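Local coordinates for protein endo-1,4-beta-xylanase (Bacteroides thetaiotaomicron VPI-5482, PDB 3KST) that probably hydrolyses O-glycosidic bonds in xylan or related polysaccharides, as a calcium-binding member of glycoside hydrolase family 43, at residues G75-W80 against S98-I103; T279-D284 against G297-P302. One frame throughout, in Å; residues are numbered along the deposited sequence.

Contact 1: residues G75-W80 against S98-I103; sequences GTWGFW and SAEEHI
The carboxylate of Glu100 accepts the backbone N-H of Thr76, with Thr76 N 2.9 Å from Glu100 OE2; the donor arrives on the anti side of that oxygen. A water bonded to Thr76 OG1 donates to the same OE2, so two bonds grip it. In return, Glu100 N donates to Trp77 O at 2.9 Å. These bonds lay the loop 75-80 against the hairpin of strands 92-99 and 102-108, part of one blade of the five-bladed beta-propeller expected of this family. A type I' turn from Ala99 to His102 forms the hairpin tip. Trp80 and Ser98 are an antiparallel hydrogen-bonded pair: Ser98 N donates to Trp80 O and Trp80 N to Ser98 O, each at 3.1 Å. This end lies beside the predicted active site: Trp80 is near Asp26, the predicted proton acceptor, and Ser98 OG hydrogen-bonds the backbone N of Asp130, predicted to tune the catalytic acid.

Trp77 holds its CG between backbone N and carbonyl carbon (chi1 63°), which swings the indole across Glu100. Glu100 CG then sits over the five-membered ring, 3.5 Å from its centroid, in a CH-pi contact, and the carboxylate plane is turned only 20° from that of the ring. The carboxylate oxygens meet NE1 at a poor angle, and it donates instead to a water. Gly78, at positive phi, suits the bend because a CB would collide with Trp77 CE3. Phe79 offers a ring face to the small Ala99 CB, 4.1 Å from the centroid. Between the two backbones, one water donates to Gly78 O at 2.7 Å and accepts from Glu101 N.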
loop_
_atom_site.group_PDB
_atom_site.type_symbol
_atom_site.label_atom_id
_atom_site.label_comp_id
_atom_site.label_asym_id
_atom_site.label_seq_id
_atom_site.Cartn_x
_atom_site.Cartn_y
_atom_site.Cartn_z
ATOM N N GLY A 75 17.202 -8.295 6.437
ATOM C CA GLY A 75 17.525 -6.871 6.585
ATOM C C GLY A 75 17.521 -6.184 7.931
ATOM O O GLY A 75 16.927 -6.632 8.912
ATOM N N THR A 76 18.184 -5.032 7.968
ATOM C CA THR A 76 18.277 -4.224 9.170
ATOM C C THR A 76 17.818 -2.789 9.012
ATOM O O THR A 76 17.796 -2.079 10.024
ATOM C CB THR A 76 19.712 -4.227 9.720
ATOM O OG1 THR A 76 20.569 -3.550 8.797
ATOM C CG2 THR A 76 20.179 -5.664 9.937
ATOM N N TRP A 77 17.441 -2.377 7.798
ATOM C CA TRP A 77 17.017 -0.999 7.500
ATOM C C TRP A 77 16.044 -0.976 6.340
ATOM O O TRP A 77 15.888 -1.973 5.619
ATOM C CB TRP A 77 18.241 -0.120 7.185
ATOM C CG TRP A 77 19.009 -0.544 5.970
ATOM C CD1 TRP A 77 20.067 -1.435 5.918
ATOM C CD2 TRP A 77 18.774 -0.128 4.616
ATOM N NE1 TRP A 77 20.508 -1.565 4.620
ATOM C CE2 TRP A 77 19.729 -0.792 3.801
ATOM C CE3 TRP A 77 17.854 0.749 4.003
ATOM C CZ2 TRP A 77 19.792 -0.604 2.429
ATOM C CZ3 TRP A 77 17.925 0.942 2.620
ATOM C CH2 TRP A 77 18.883 0.260 1.843
ATOM N N GLY A 78 15.387 0.162 6.126
ATOM C CA GLY A 78 14.458 0.254 5.012
ATOM C C GLY A 78 13.210 -0.632 5.061
ATOM O O GLY A 78 12.791 -1.161 4.027
ATOM N N PHE A 79 12.634 -0.820 6.252
ATOM C CA PHE A 79 11.340 -1.547 6.375
ATOM C C PHE A 79 10.225 -0.605 5.920
ATOM O O PHE A 79 9.804 0.295 6.676
ATOM C CB PHE A 79 11.128 -2.076 7.774
ATOM C CG PHE A 79 12.030 -3.217 8.085
ATOM C CD1 PHE A 79 11.598 -4.508 7.838
ATOM C CD2 PHE A 79 13.362 -2.994 8.456
ATOM C CE1 PHE A 79 12.449 -5.596 8.102
ATOM C CE2 PHE A 79 14.221 -4.059 8.722
ATOM C CZ PHE A 79 13.775 -5.359 8.537
ATOM N N TRP A 80 9.797 -0.773 4.661
ATOM C CA TRP A 80 8.789 0.083 4.015
ATOM C C TRP A 80 7.575 -0.649 3.421
ATOM O O TRP A 80 7.651 -1.815 3.003
ATOM C CB TRP A 80 9.390 0.849 2.821
ATOM C CG TRP A 80 10.673 1.566 3.060
ATOM C CD1 TRP A 80 11.108 2.140 4.217
ATOM C CD2 TRP A 80 11.678 1.817 2.085
ATOM N NE1 TRP A 80 12.335 2.721 4.030
ATOM C CE2 TRP A 80 12.714 2.541 2.728
ATOM C CE3 TRP A 80 11.817 1.499 0.729
ATOM C CZ2 TRP A 80 13.888 2.942 2.050
ATOM C CZ3 TRP A 80 12.993 1.891 0.057
ATOM C CH2 TRP A 80 14.000 2.621 0.724
ATOM N N SER A 98 8.948 -4.384 1.992
ATOM C CA SER A 98 10.263 -4.083 1.497
ATOM C C SER A 98 11.206 -3.997 2.671
ATOM O O SER A 98 10.822 -3.599 3.740
ATOM C CB SER A 98 10.251 -2.770 0.742
ATOM O OG SER A 98 9.302 -2.816 -0.303
ATOM N N ALA A 99 12.443 -4.416 2.472
ATOM C CA ALA A 99 13.493 -4.330 3.485
ATOM C C ALA A 99 14.813 -4.239 2.725
ATOM O O ALA A 99 15.056 -5.053 1.848
ATOM C CB ALA A 99 13.451 -5.553 4.456
ATOM N N GLU A 100 15.638 -3.225 3.019
ATOM C CA GLU A 100 16.885 -2.939 2.273
ATOM C C GLU A 100 16.708 -2.911 0.734
ATOM O O GLU A 100 17.566 -3.404 -0.013
ATOM C CB GLU A 100 18.023 -3.900 2.652
ATOM C CG GLU A 100 18.302 -4.056 4.126
ATOM C CD GLU A 100 19.684 -4.608 4.465
ATOM O OE1 GLU A 100 20.499 -4.879 3.547
ATOM O OE2 GLU A 100 19.964 -4.750 5.674
ATOM N N GLU A 101 15.587 -2.336 0.280
ATOM C CA GLU A 101 15.234 -2.236 -1.128
ATOM C C GLU A 101 15.052 -3.599 -1.833
ATOM O O GLU A 101 15.305 -3.695 -3.031
ATOM C CB GLU A 101 16.213 -1.299 -1.893
ATOM C CG GLU A 101 16.102 0.159 -1.414
ATOM C CD GLU A 101 17.172 1.078 -1.945
ATOM O OE1 GLU A 101 18.378 0.754 -1.811
ATOM O OE2 GLU A 101 16.801 2.155 -2.453
ATOM N N HIS A 102 14.604 -4.616 -1.091
ATOM C CA HIS A 102 14.251 -5.935 -1.654
ATOM C C HIS A 102 12.862 -6.266 -1.145
ATOM O O HIS A 102 12.458 -5.780 -0.070
ATOM C CB HIS A 102 15.267 -7.026 -1.276
ATOM C CG HIS A 102 16.602 -6.803 -1.891
ATOM N ND1 HIS A 102 17.496 -5.877 -1.410
ATOM C CD2 HIS A 102 17.176 -7.353 -2.990
ATOM C CE1 HIS A 102 18.582 -5.880 -2.170
ATOM N NE2 HIS A 102 18.410 -6.764 -3.136
ATOM N N ILE A 103 12.132 -7.083 -1.892
ATOM C CA ILE A 103 10.766 -7.478 -1.503
ATOM C C ILE A 103 10.782 -8.809 -0.763
ATOM O O ILE A 103 11.492 -9.731 -1.168
ATOM C CB ILE A 103 9.791 -7.491 -2.675
ATOM C CG1 ILE A 103 10.253 -8.385 -3.837
ATOM C CG2 ILE A 103 9.659 -6.053 -3.194
ATOM C CD1 ILE A 103 9.217 -8.563 -4.921
HETATM O O HOH W 1 22.238 -5.153 7.168
HETATM O O HOH W 2 23.152 -2.797 4.079
HETATM O O HOH W 3 13.348 -1.084 1.353
HETATM O O HOH W 4 6.505 -3.462 0.229
#

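Contact 2: residues T279-D284 against G297-P302; sequences TSYIKD and GTVIKP
Tyr281 overlaps Val299 through its ring, with Val299 CG1 3.7 Å from Tyr281 CD1, while Lys301 CG lies near the ring plane beside Tyr281 CE1. The strands form an antiparallel hairpin in the propeller, joined at the hydrogen-bonded pair Ile282 and Ile300: Ile300 N reaches Ile282 O at 2.8 Å, and Ile282 N returns a longer bond to Ile300 O. These two beta-branched side chains suit a strand and lie side by side, Ile282 CG2 4.1 Å from Ile300 CD1. Lys283 runs its aliphatic part past Val299 CG2, then bends at chi3 (78°) and chi4 (72°), bringing NZ 2.6 Å from Gly297 O, in the carbonyl plane. NZ also forms a salt bridge with Asp241 and donates to a water. A methionine in place of Lys283 would probably leave Gly297 O and the Asp241 charge without their mate. Gly297 suits its corner, for a CB would clash with Asp284 OD2. Pro302 CG packs 3.1 Å from Ser280 O, while the Ser280 backbone pairs with Leu22; proline has no N-H to give that oxygen, so this rung of the ladder lacks that bond and the pyrrolidine ring packs there.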
loop_
_atom_site.group_PDB
_atom_site.type_symbol
_atom_site.label_atom_id
_atom_site.label_comp_id
_atom_site.label_asym_id
_atom_site.label_seq_id
_atom_site.Cartn_x
_atom_site.Cartn_y
_atom_site.Cartn_z
ATOM N N THR A 279 2.219 11.186 8.083
ATOM C CA THR A 279 1.111 10.594 8.841
ATOM C C THR A 279 -0.016 10.273 7.880
ATOM O O THR A 279 -0.031 10.772 6.753
ATOM C CB THR A 279 0.646 11.502 9.999
ATOM O OG1 THR A 279 -0.207 12.544 9.500
ATOM C CG2 THR A 279 1.856 12.112 10.759
ATOM N N SER A 280 -0.961 9.436 8.318
ATOM C CA SER A 280 -1.999 8.919 7.441
ATOM C C SER A 280 -3.398 9.426 7.724
ATOM O O SER A 280 -3.707 9.827 8.842
ATOM C CB SER A 280 -1.926 7.397 7.401
ATOM O OG SER A 280 -0.758 7.017 6.690
ATOM N N TYR A 281 -4.199 9.412 6.664
ATOM C CA TYR A 281 -5.554 9.996 6.581
ATOM C C TYR A 281 -6.452 9.085 5.741
ATOM O O TYR A 281 -5.966 8.232 5.002
ATOM C CB TYR A 281 -5.482 11.380 5.922
ATOM C CG TYR A 281 -4.634 12.374 6.696
ATOM C CD1 TYR A 281 -5.187 13.103 7.740
ATOM C CD2 TYR A 281 -3.269 12.552 6.414
ATOM C CE1 TYR A 281 -4.421 13.990 8.479
ATOM C CE2 TYR A 281 -2.480 13.428 7.139
ATOM C CZ TYR A 281 -3.075 14.149 8.198
ATOM O OH TYR A 281 -2.318 15.029 8.920
ATOM N N ILE A 282 -7.763 9.281 5.848
ATOM C CA ILE A 282 -8.753 8.461 5.123
ATOM C C ILE A 282 -9.816 9.308 4.387
ATOM O O ILE A 282 -10.379 10.232 4.961
ATOM C CB ILE A 282 -9.439 7.486 6.062
ATOM C CG1 ILE A 282 -8.443 6.468 6.658
ATOM C CG2 ILE A 282 -10.584 6.718 5.340
ATOM C CD1 ILE A 282 -9.063 5.622 7.778
ATOM N N LYS A 283 -10.074 8.966 3.119
ATOM C CA LYS A 283 -11.105 9.603 2.286
ATOM C C LYS A 283 -12.023 8.500 1.773
ATOM O O LYS A 283 -11.771 7.315 2.016
ATOM C CB LYS A 283 -10.450 10.414 1.153
ATOM C CG LYS A 283 -9.929 11.783 1.615
ATOM C CD LYS A 283 -9.172 12.573 0.506
ATOM C CE LYS A 283 -10.078 13.251 -0.508
ATOM N NZ LYS A 283 -10.836 14.460 -0.017
ATOM N N ASP A 284 -13.100 8.884 1.094
ATOM C CA ASP A 284 -13.994 7.923 0.484
ATOM C C ASP A 284 -13.383 7.422 -0.821
ATOM O O ASP A 284 -12.542 8.090 -1.413
ATOM C CB ASP A 284 -15.375 8.523 0.251
ATOM C CG ASP A 284 -16.049 8.908 1.544
ATOM O OD1 ASP A 284 -16.160 8.031 2.427
ATOM O OD2 ASP A 284 -16.453 10.066 1.670
ATOM N N GLY A 297 -14.440 13.180 -0.587
ATOM C CA GLY A 297 -15.016 13.331 0.735
ATOM C C GLY A 297 -14.144 14.025 1.744
ATOM O O GLY A 297 -12.940 14.248 1.547
ATOM N N THR A 298 -14.782 14.386 2.853
ATOM C CA THR A 298 -14.113 15.048 3.956
ATOM C C THR A 298 -13.092 14.066 4.531
ATOM O O THR A 298 -13.424 12.908 4.777
ATOM C CB THR A 298 -15.101 15.464 5.068
ATOM O OG1 THR A 298 -16.215 16.185 4.494
ATOM C CG2 THR A 298 -14.405 16.339 6.136
ATOM N N VAL A 299 -11.860 14.533 4.689
ATOM C CA VAL A 299 -10.778 13.749 5.306
ATOM C C VAL A 299 -11.037 13.348 6.779
ATOM O O VAL A 299 -11.358 14.206 7.607
ATOM C CB VAL A 299 -9.431 14.546 5.232
ATOM C CG1 VAL A 299 -8.389 13.980 6.163
ATOM C CG2 VAL A 299 -8.876 14.606 3.777
ATOM N N ILE A 300 -10.939 12.046 7.083
ATOM C CA ILE A 300 -10.939 11.570 8.482
ATOM C C ILE A 300 -9.494 11.753 8.947
ATOM O O ILE A 300 -8.576 11.192 8.318
ATOM C CB ILE A 300 -11.299 10.077 8.624
ATOM C CG1 ILE A 300 -12.714 9.779 8.107
ATOM C CG2 ILE A 300 -11.123 9.617 10.096
ATOM C CD1 ILE A 300 -13.077 8.294 8.133
ATOM N N LYS A 301 -9.315 12.490 10.044
ATOM C CA LYS A 301 -8.006 12.765 10.644
ATOM C C LYS A 301 -7.890 11.795 11.798
ATOM O O LYS A 301 -8.402 12.090 12.881
ATOM C CB LYS A 301 -7.932 14.200 11.165
ATOM C CG LYS A 301 -7.866 15.251 10.082
ATOM C CD LYS A 301 -7.614 16.622 10.696
ATOM C CE LYS A 301 -7.484 17.676 9.624
ATOM N NZ LYS A 301 -7.457 19.024 10.233
ATOM N N PRO A 302 -7.258 10.620 11.577
ATOM C CA PRO A 302 -7.200 9.659 12.680
ATOM C C PRO A 302 -6.249 10.071 13.819
ATOM O O PRO A 302 -5.368 10.919 13.651
ATOM C CB PRO A 302 -6.728 8.375 11.978
ATOM C CG PRO A 302 -5.778 8.885 10.964
ATOM C CD PRO A 302 -6.433 10.164 10.438
HETATM O O HOH W 5 -12.526 15.302 -2.190
#

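From the N terminus, strand 17-19 runs beside the last strand, 293-305, before the chain builds the first blade. Contact 1 then closes a loop of 17 residues, holding the approach to strand 80-87 against the hairpin 92-99/102-108. After two further blades (129-175 and 189-231), contact 2 closes a shorter loop of 12 residues within the hairpin 279-287/293-305 of the last one. The two are in series, neither nested nor crossed, on opposite sides of the chain's centre with their own centres about 27 Å apart. Strand 293-305 also pairs in parallel with 60-69, so contact 2 lies where the last blade meets the first, while contact 1 ties the loop after 60-69 to the second.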